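Local coordinates for uncharacterized protein (Bacteroides eggerthii DSM 20697, PDB 4ECO) that is of unknown function but, as a leucine-rich repeat protein, probably binds other proteins through its curved solenoid surface, at residues G116-E121 with V256-N261; T186-L191 with C282-S287. All coordinates share one frame; numbering follows the deposited sequence.

Contact 1. Residues G116-E121 with V256-N261; sequences GEKVNE and VYNCPN. With NA (sodium ion), chain C.
This is a small, buried side-chain contact in which Lys118, from a loop following strand 109-111, lies across Tyr257 and Asn258 at the end of strand 253-257. The backbones stay apart, with 9.5 Å between CA of Lys118 and CA of Asn258, and 102 Å² is buried in all. CG of Lys118 sits at the edge of the tyrosine ring, near its plane, 4.0 Å from CE2 of Tyr257. The lysine chain then bends at chi2 (-57°) and chi3 (112°), which carries CD to 4.1 Å from ND2 of Asn258, a side chain it crosses at about a right angle. Both contacts are van der Waals in range; the polar ends bond to a third loop, NZ of Lys118 to Gln190 and OD1 of Asn258 to the backbone N of Gly189. Cut back to an alanine, Lys118 would lose the CG contact on the ring edge and the amine, and Gln190 OE1 would probably be left without that partner. The lysine's own turn is closed on Gly116 O, which accepts both Val119 N (3.0 Å) and Glu121 N (2.9 Å). On this turn Glu117 OE2 binds the sodium ion at 2.8 Å, and Ser192 O is its other protein ligand. Such packing fits a leucine-rich repeat solenoid in which a long insertion between two neighbouring parallel strands, 109-111 and 210-214, folds back over the strand ends.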
ATOM      1  N   GLY A 116     -15.232   2.634  -2.446  1.00 40.75           N
ATOM      2  CA  GLY A 116     -15.267   3.280  -3.752  1.00 39.78           C
ATOM      3  C   GLY A 116     -15.887   4.665  -3.706  1.00 46.13           C
ATOM      4  O   GLY A 116     -15.425   5.582  -4.386  1.00 48.25           O
ATOM      5  N   GLU A 117     -16.907   4.845  -2.865  1.00 41.96           N
ATOM      6  CA  GLU A 117     -17.627   6.115  -2.705  1.00 41.10           C
ATOM      7  C   GLU A 117     -16.714   7.254  -2.219  1.00 48.86           C
ATOM      8  O   GLU A 117     -16.930   8.406  -2.614  1.00 51.19           O
ATOM      9  CB  GLU A 117     -18.793   5.932  -1.745  1.00 41.60           C
ATOM     10  CG  GLU A 117     -19.909   5.085  -2.338  1.00 38.48           C
ATOM     11  CD  GLU A 117     -21.040   4.785  -1.377  1.00 55.67           C
ATOM     12  OE1 GLU A 117     -20.736   4.355  -0.236  1.00 38.80           O
ATOM     13  OE2 GLU A 117     -22.222   4.967  -1.763  1.00 39.17           O
ATOM     14  N   LYS A 118     -15.662   6.927  -1.436  1.00 44.64           N
ATOM     15  CA  LYS A 118     -14.695   7.909  -0.946  1.00 43.47           C
ATOM     16  C   LYS A 118     -13.738   8.347  -2.061  1.00 44.75           C
ATOM     17  O   LYS A 118     -13.136   9.414  -1.932  1.00 44.33           O
ATOM     18  CB  LYS A 118     -13.885   7.366   0.270  1.00 45.99           C
ATOM     19  CG  LYS A 118     -14.631   7.324   1.630  1.00 56.98           C
ATOM     20  CD  LYS A 118     -15.205   8.685   2.112  1.00 61.46           C
ATOM     21  CE  LYS A 118     -16.717   8.660   2.091  1.00 63.46           C
ATOM     22  NZ  LYS A 118     -17.340  10.002   2.086  1.00 65.20           N
ATOM     23  N   VAL A 119     -13.587   7.537  -3.138  1.00 40.42           N
ATOM     24  CA  VAL A 119     -12.672   7.847  -4.270  1.00 39.60           C
ATOM     25  C   VAL A 119     -13.457   7.981  -5.600  1.00 45.16           C
ATOM     26  O   VAL A 119     -12.871   7.851  -6.676  1.00 43.77           O
ATOM     27  CB  VAL A 119     -11.483   6.841  -4.428  1.00 41.50           C
ATOM     28  CG1 VAL A 119     -10.522   6.938  -3.251  1.00 41.26           C
ATOM     29  CG2 VAL A 119     -11.960   5.406  -4.620  1.00 40.82           C
ATOM     30  N   ASN A 120     -14.771   8.258  -5.511  1.00 45.79           N
ATOM     31  CA  ASN A 120     -15.675   8.461  -6.651  1.00 47.41           C
ATOM     32  C   ASN A 120     -15.537   7.311  -7.705  1.00 53.95           C
ATOM     33  O   ASN A 120     -15.315   7.550  -8.900  1.00 54.39           O
ATOM     34  CB  ASN A 120     -15.424   9.847  -7.302  1.00 45.93           C
ATOM     35  CG  ASN A 120     -16.427  10.257  -8.348  1.00 79.09           C
ATOM     36  OD1 ASN A 120     -17.603   9.835  -8.364  1.00 71.11           O
ATOM     37  ND2 ASN A 120     -15.968  11.092  -9.257  1.00 78.72           N
ATOM     38  N   GLU A 121     -15.669   6.057  -7.235  1.00 49.95           N
ATOM     39  CA  GLU A 121     -15.601   4.857  -8.072  1.00 48.54           C
ATOM     40  C   GLU A 121     -16.703   3.899  -7.744  1.00 54.53           C
ATOM     41  O   GLU A 121     -16.971   3.664  -6.565  1.00 55.88           O
ATOM     42  CB  GLU A 121     -14.265   4.140  -7.890  1.00 49.11           C
ATOM     43  CG  GLU A 121     -13.079   4.813  -8.554  1.00 55.40           C
ATOM     44  CD  GLU A 121     -11.821   3.975  -8.521  1.00 71.43           C
ATOM     45  OE1 GLU A 121     -11.851   2.828  -9.031  1.00 74.76           O
ATOM     46  OE2 GLU A 121     -10.799   4.471  -7.992  1.00 55.47           O
ATOM     47  N   VAL A 256     -17.292  -3.815   5.724  1.00 38.24           N
ATOM     48  CA  VAL A 256     -17.953  -2.912   6.684  1.00 38.07           C
ATOM     49  C   VAL A 256     -16.948  -1.780   6.893  1.00 42.22           C
ATOM     50  O   VAL A 256     -16.092  -1.850   7.773  1.00 41.55           O
ATOM     51  CB  VAL A 256     -18.406  -3.596   7.994  1.00 42.01           C
ATOM     52  CG1 VAL A 256     -19.399  -2.708   8.731  1.00 41.93           C
ATOM     53  CG2 VAL A 256     -19.013  -4.971   7.729  1.00 42.22           C
ATOM     54  N   TYR A 257     -16.976  -0.797   5.999  1.00 39.54           N
ATOM     55  CA  TYR A 257     -15.955   0.244   5.921  1.00 38.74           C
ATOM     56  C   TYR A 257     -16.461   1.605   6.321  1.00 43.16           C
ATOM     57  O   TYR A 257     -17.518   2.034   5.870  1.00 43.73           O
ATOM     58  CB  TYR A 257     -15.446   0.298   4.460  1.00 38.36           C
ATOM     59  CG  TYR A 257     -14.511   1.433   4.115  1.00 38.53           C
ATOM     60  CD1 TYR A 257     -13.134   1.293   4.249  1.00 40.01           C
ATOM     61  CD2 TYR A 257     -14.992   2.604   3.529  1.00 38.34           C
ATOM     62  CE1 TYR A 257     -12.263   2.312   3.867  1.00 40.72           C
ATOM     63  CE2 TYR A 257     -14.132   3.642   3.172  1.00 38.04           C
ATOM     64  CZ  TYR A 257     -12.765   3.485   3.324  1.00 43.32           C
ATOM     65  OH  TYR A 257     -11.904   4.490   2.943  1.00 41.82           O
ATOM     66  N   ASN A 258     -15.637   2.322   7.092  1.00 37.94           N
ATOM     67  CA  ASN A 258     -15.859   3.693   7.533  1.00 37.01           C
ATOM     68  C   ASN A 258     -17.299   3.903   8.034  1.00 43.90           C
ATOM     69  O   ASN A 258     -18.063   4.667   7.432  1.00 44.04           O
ATOM     70  CB  ASN A 258     -15.525   4.657   6.385  1.00 31.08           C
ATOM     71  CG  ASN A 258     -15.464   6.104   6.743  1.00 53.58           C
ATOM     72  OD1 ASN A 258     -15.260   6.484   7.894  1.00 56.74           O
ATOM     73  ND2 ASN A 258     -15.658   6.950   5.757  1.00 50.00           N
ATOM     74  N   CYS A 259     -17.680   3.194   9.113  1.00 40.46           N
ATOM     75  CA  CYS A 259     -18.990   3.382   9.734  1.00 39.89           C
ATOM     76  C   CYS A 259     -18.712   3.967  11.129  1.00 45.12           C
ATOM     77  O   CYS A 259     -18.347   3.239  12.067  1.00 45.44           O
ATOM     78  CB  CYS A 259     -19.792   2.087   9.750  1.00 39.88           C
ATOM     79  SG  CYS A 259     -20.181   1.433   8.099  1.00 42.57           S
ATOM     80  N   PRO A 260     -18.707   5.330  11.212  1.00 41.65           N
ATOM     81  CA  PRO A 260     -18.244   6.018  12.433  1.00 40.41           C
ATOM     82  C   PRO A 260     -19.016   5.734  13.713  1.00 44.38           C
ATOM     83  O   PRO A 260     -18.441   5.953  14.792  1.00 46.55           O
ATOM     84  CB  PRO A 260     -18.395   7.494  12.082  1.00 41.14           C
ATOM     85  CG  PRO A 260     -19.371   7.534  10.990  1.00 45.98           C
ATOM     86  CD  PRO A 260     -19.049   6.322  10.175  1.00 42.56           C
ATOM     87  N   ASN A 261     -20.260   5.242  13.629  1.00 38.01           N
ATOM     88  CA  ASN A 261     -21.011   5.006  14.851  1.00 39.20           C
ATOM     89  C   ASN A 261     -20.883   3.532  15.332  1.00 45.16           C
ATOM     90  O   ASN A 261     -21.490   3.167  16.354  1.00 48.28           O
ATOM     91  CB  ASN A 261     -22.458   5.441  14.694  1.00 38.46           C
ATOM     92  CG  ASN A 261     -22.550   6.927  14.411  1.00 56.64           C
ATOM     93  OD1 ASN A 261     -21.856   7.756  15.031  1.00 49.52           O
ATOM     94  ND2 ASN A 261     -23.349   7.296  13.418  1.00 45.99           N
TER
HETATM   95 NA    NA C1001     -23.637   7.398  -1.547  1.00 42.76          NA

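Contact 2. Residues T186-L191 with C282-S287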
ATOM      1  N   THR A 186     -10.931  14.420   7.351  1.00 68.40           N
ATOM      2  CA  THR A 186     -12.216  14.976   6.951  1.00 68.06           C
ATOM      3  C   THR A 186     -13.082  13.848   6.370  1.00 71.37           C
ATOM      4  O   THR A 186     -14.298  13.819   6.592  1.00 72.88           O
ATOM      5  CB  THR A 186     -12.001  16.094   5.915  1.00 78.57           C
ATOM      6  OG1 THR A 186     -10.804  16.836   6.196  1.00 82.20           O
ATOM      7  CG2 THR A 186     -13.212  17.001   5.773  1.00 76.57           C
ATOM      8  N   GLN A 187     -12.445  12.923   5.608  1.00 63.44           N
ATOM      9  CA  GLN A 187     -13.116  11.787   4.984  1.00 60.54           C
ATOM     10  C   GLN A 187     -13.416  10.687   6.003  1.00 59.42           C
ATOM     11  O   GLN A 187     -14.379   9.945   5.792  1.00 60.41           O
ATOM     12  CB  GLN A 187     -12.287  11.207   3.832  1.00 60.77           C
ATOM     13  CG  GLN A 187     -12.091  12.143   2.655  1.00 63.04           C
ATOM     14  CD  GLN A 187     -11.030  11.594   1.728  1.00 70.85           C
ATOM     15  OE1 GLN A 187      -9.814  11.701   1.978  1.00 67.13           O
ATOM     16  NE2 GLN A 187     -11.467  10.971   0.643  1.00 51.49           N
ATOM     17  N   ILE A 188     -12.597  10.548   7.076  1.00 50.30           N
ATOM     18  CA  ILE A 188     -12.830   9.513   8.093  1.00 48.11           C
ATOM     19  C   ILE A 188     -14.066   9.892   8.895  1.00 51.89           C
ATOM     20  O   ILE A 188     -14.067  10.908   9.584  1.00 52.85           O
ATOM     21  CB  ILE A 188     -11.617   9.232   9.005  1.00 49.58           C
ATOM     22  CG1 ILE A 188     -10.386   8.867   8.160  1.00 48.86           C
ATOM     23  CG2 ILE A 188     -11.966   8.105   9.987  1.00 48.27           C
ATOM     24  CD1 ILE A 188      -9.069   8.862   8.898  1.00 58.27           C
ATOM     25  N   GLY A 189     -15.114   9.089   8.757  1.00 47.24           N
ATOM     26  CA  GLY A 189     -16.401   9.316   9.408  1.00 47.21           C
ATOM     27  C   GLY A 189     -17.380  10.120   8.569  1.00 50.23           C
ATOM     28  O   GLY A 189     -18.486  10.450   9.024  1.00 50.60           O
ATOM     29  N   GLN A 190     -16.952  10.478   7.348  1.00 46.29           N
ATOM     30  CA  GLN A 190     -17.728  11.215   6.354  1.00 45.53           C
ATOM     31  C   GLN A 190     -18.659  10.224   5.705  1.00 46.08           C
ATOM     32  O   GLN A 190     -18.216   9.251   5.079  1.00 46.08           O
ATOM     33  CB  GLN A 190     -16.789  11.896   5.341  1.00 46.68           C
ATOM     34  CG  GLN A 190     -17.452  12.748   4.273  1.00 58.15           C
ATOM     35  CD  GLN A 190     -16.415  13.239   3.309  1.00 73.68           C
ATOM     36  OE1 GLN A 190     -16.156  12.620   2.270  1.00 64.01           O
ATOM     37  NE2 GLN A 190     -15.740  14.317   3.683  1.00 75.78           N
ATOM     38  N   LEU A 191     -19.942  10.438   5.931  1.00 39.52           N
ATOM     39  CA  LEU A 191     -21.000   9.572   5.450  1.00 38.37           C
ATOM     40  C   LEU A 191     -21.288   9.779   3.962  1.00 44.42           C
ATOM     41  O   LEU A 191     -21.205  10.911   3.467  1.00 45.21           O
ATOM     42  CB  LEU A 191     -22.285   9.806   6.273  1.00 37.37           C
ATOM     43  CG  LEU A 191     -22.162   9.645   7.808  1.00 39.32           C
ATOM     44  CD1 LEU A 191     -23.474   9.967   8.488  1.00 38.73           C
ATOM     45  CD2 LEU A 191     -21.701   8.229   8.214  1.00 37.40           C
ATOM     46  N   CYS A 282     -11.281   1.935   8.664  1.00 41.18           N
ATOM     47  CA  CYS A 282     -11.843   3.246   9.047  1.00 42.31           C
ATOM     48  C   CYS A 282     -12.911   3.164  10.106  1.00 44.59           C
ATOM     49  O   CYS A 282     -13.684   4.123  10.210  1.00 45.60           O
ATOM     50  CB  CYS A 282     -12.382   4.029   7.851  1.00 43.90           C
ATOM     51  SG  CYS A 282     -11.152   4.488   6.616  1.00 47.92           S
ATOM     52  N   ASN A 283     -12.957   2.114  10.922  1.00 40.41           N
ATOM     53  CA  ASN A 283     -13.966   2.084  11.984  1.00 40.25           C
ATOM     54  C   ASN A 283     -13.318   2.556  13.297  1.00 45.39           C
ATOM     55  O   ASN A 283     -13.074   1.771  14.214  1.00 46.03           O
ATOM     56  CB  ASN A 283     -14.577   0.714  12.084  1.00 38.85           C
ATOM     57  CG  ASN A 283     -15.305   0.299  10.841  1.00 47.41           C
ATOM     58  OD1 ASN A 283     -16.144   1.039  10.305  1.00 35.41           O
ATOM     59  ND2 ASN A 283     -15.016  -0.906  10.365  1.00 42.09           N
ATOM     60  N   ARG A 284     -13.008   3.867  13.349  1.00 41.68           N
ATOM     61  CA  ARG A 284     -12.310   4.494  14.456  1.00 41.55           C
ATOM     62  C   ARG A 284     -13.203   4.817  15.627  1.00 48.02           C
ATOM     63  O   ARG A 284     -12.684   5.253  16.656  1.00 48.82           O
ATOM     64  CB  ARG A 284     -11.580   5.736  14.005  1.00 41.47           C
ATOM     65  CG  ARG A 284     -10.140   5.380  13.698  1.00 46.77           C
ATOM     66  CD  ARG A 284      -9.371   6.518  13.089  1.00 42.68           C
ATOM     67  NE  ARG A 284      -8.009   6.077  12.819  1.00 35.06           N
ATOM     68  CZ  ARG A 284      -7.096   6.791  12.186  1.00 51.36           C
ATOM     69  NH1 ARG A 284      -7.384   8.015  11.752  1.00 46.63           N
ATOM     70  NH2 ARG A 284      -5.884   6.286  11.968  1.00 40.33           N
ATOM     71  N   GLY A 285     -14.497   4.491  15.532  1.00 45.25           N
ATOM     72  CA  GLY A 285     -15.408   4.593  16.664  1.00 44.79           C
ATOM     73  C   GLY A 285     -15.197   3.420  17.605  1.00 48.87           C
ATOM     74  O   GLY A 285     -15.573   3.482  18.784  1.00 52.29           O
ATOM     75  N   ILE A 286     -14.595   2.329  17.075  1.00 42.67           N
ATOM     76  CA  ILE A 286     -14.297   1.080  17.779  1.00 42.88           C
ATOM     77  C   ILE A 286     -12.967   1.214  18.500  1.00 48.21           C
ATOM     78  O   ILE A 286     -11.941   1.454  17.853  1.00 46.48           O
ATOM     79  CB  ILE A 286     -14.284  -0.176  16.837  1.00 45.18           C
ATOM     80  CG1 ILE A 286     -15.431  -0.156  15.780  1.00 45.27           C
ATOM     81  CG2 ILE A 286     -14.251  -1.491  17.664  1.00 44.78           C
ATOM     82  CD1 ILE A 286     -15.448  -1.329  14.773  1.00 44.81           C
ATOM     83  N   SER A 287     -12.973   0.992  19.834  1.00 46.44           N
ATOM     84  CA  SER A 287     -11.754   1.040  20.649  1.00 46.44           C
ATOM     85  C   SER A 287     -10.750  -0.020  20.192  1.00 51.89           C
ATOM     86  O   SER A 287     -11.151  -1.057  19.642  1.00 52.25           O
ATOM     87  CB  SER A 287     -12.080   0.843  22.126  1.00 48.05           C
ATOM     88  OG  SER A 287     -12.353  -0.514  22.438  1.00 51.40           O
TER
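Ile188 meets Cys282 and Arg284 from a tight turn that opens at Gln187. The carbonyl of Gln187 accepts a bond from Gln190 N at 3.1 Å, closing a type II beta turn, and also receives ND2 of Asn258. Next comes Ile188, whose CA lies 6.4 Å from CA of Cys282, the nearest backbone approach of the two segments. With CG2 anti to its backbone N and CG1 beside it (chi1 -56°), the residue divides its branches: CG2 lies 4.3 Å from the carbonyl O of Cys282, while CD1 reaches Arg284, 3.4 Å from NH1 and oblique to the guanidinium plane. The contact is thus aliphatic against backbone and cation, burying 151 Å². The arginine chain is extended from CG to NE, and its NH2 bonds to Tyr339 O in another loop. Gly189 follows at phi 92°, where a CB would press on the carbonyl O of the residue before, a conformation that favours glycine. Across from it, 282-287 makes a type I turn, Ile286 N bonding Asn283 O at 3.3 Å, before Ser287 caps helix 288-300. Asn283 turns away from Ile188 and bonds through OD1 to Cys259 N and through ND2 to Val256 O of the preceding coil. An inward asparagine bonding the preceding coil's backbone fits the consensus position that builds leucine-rich repeat asparagine ladders, here with an inserted loop packed through Ile188 on its flanking residues, Cys282 and Arg284.

Contact 1 is the more buried of the two and contact 2 only partly so, although their centres lie about 9 Å apart. Both set a loop between strands 109-111 and 210-214 against the turn that follows a repeat strand, 253-257 in one case and 277-279 in the other. Contact 1 uses a lysine's aliphatic chain against an aromatic edge and an amide, with a sodium site nearby; contact 2 reverses the roles, setting an isoleucine against an arginine and a carbonyl. The elements interlock: 186-191 supplies polar partners to both sides of contact 1, while Asn283 joins 282-287 to 256-261, so the pair forms one continuous patch.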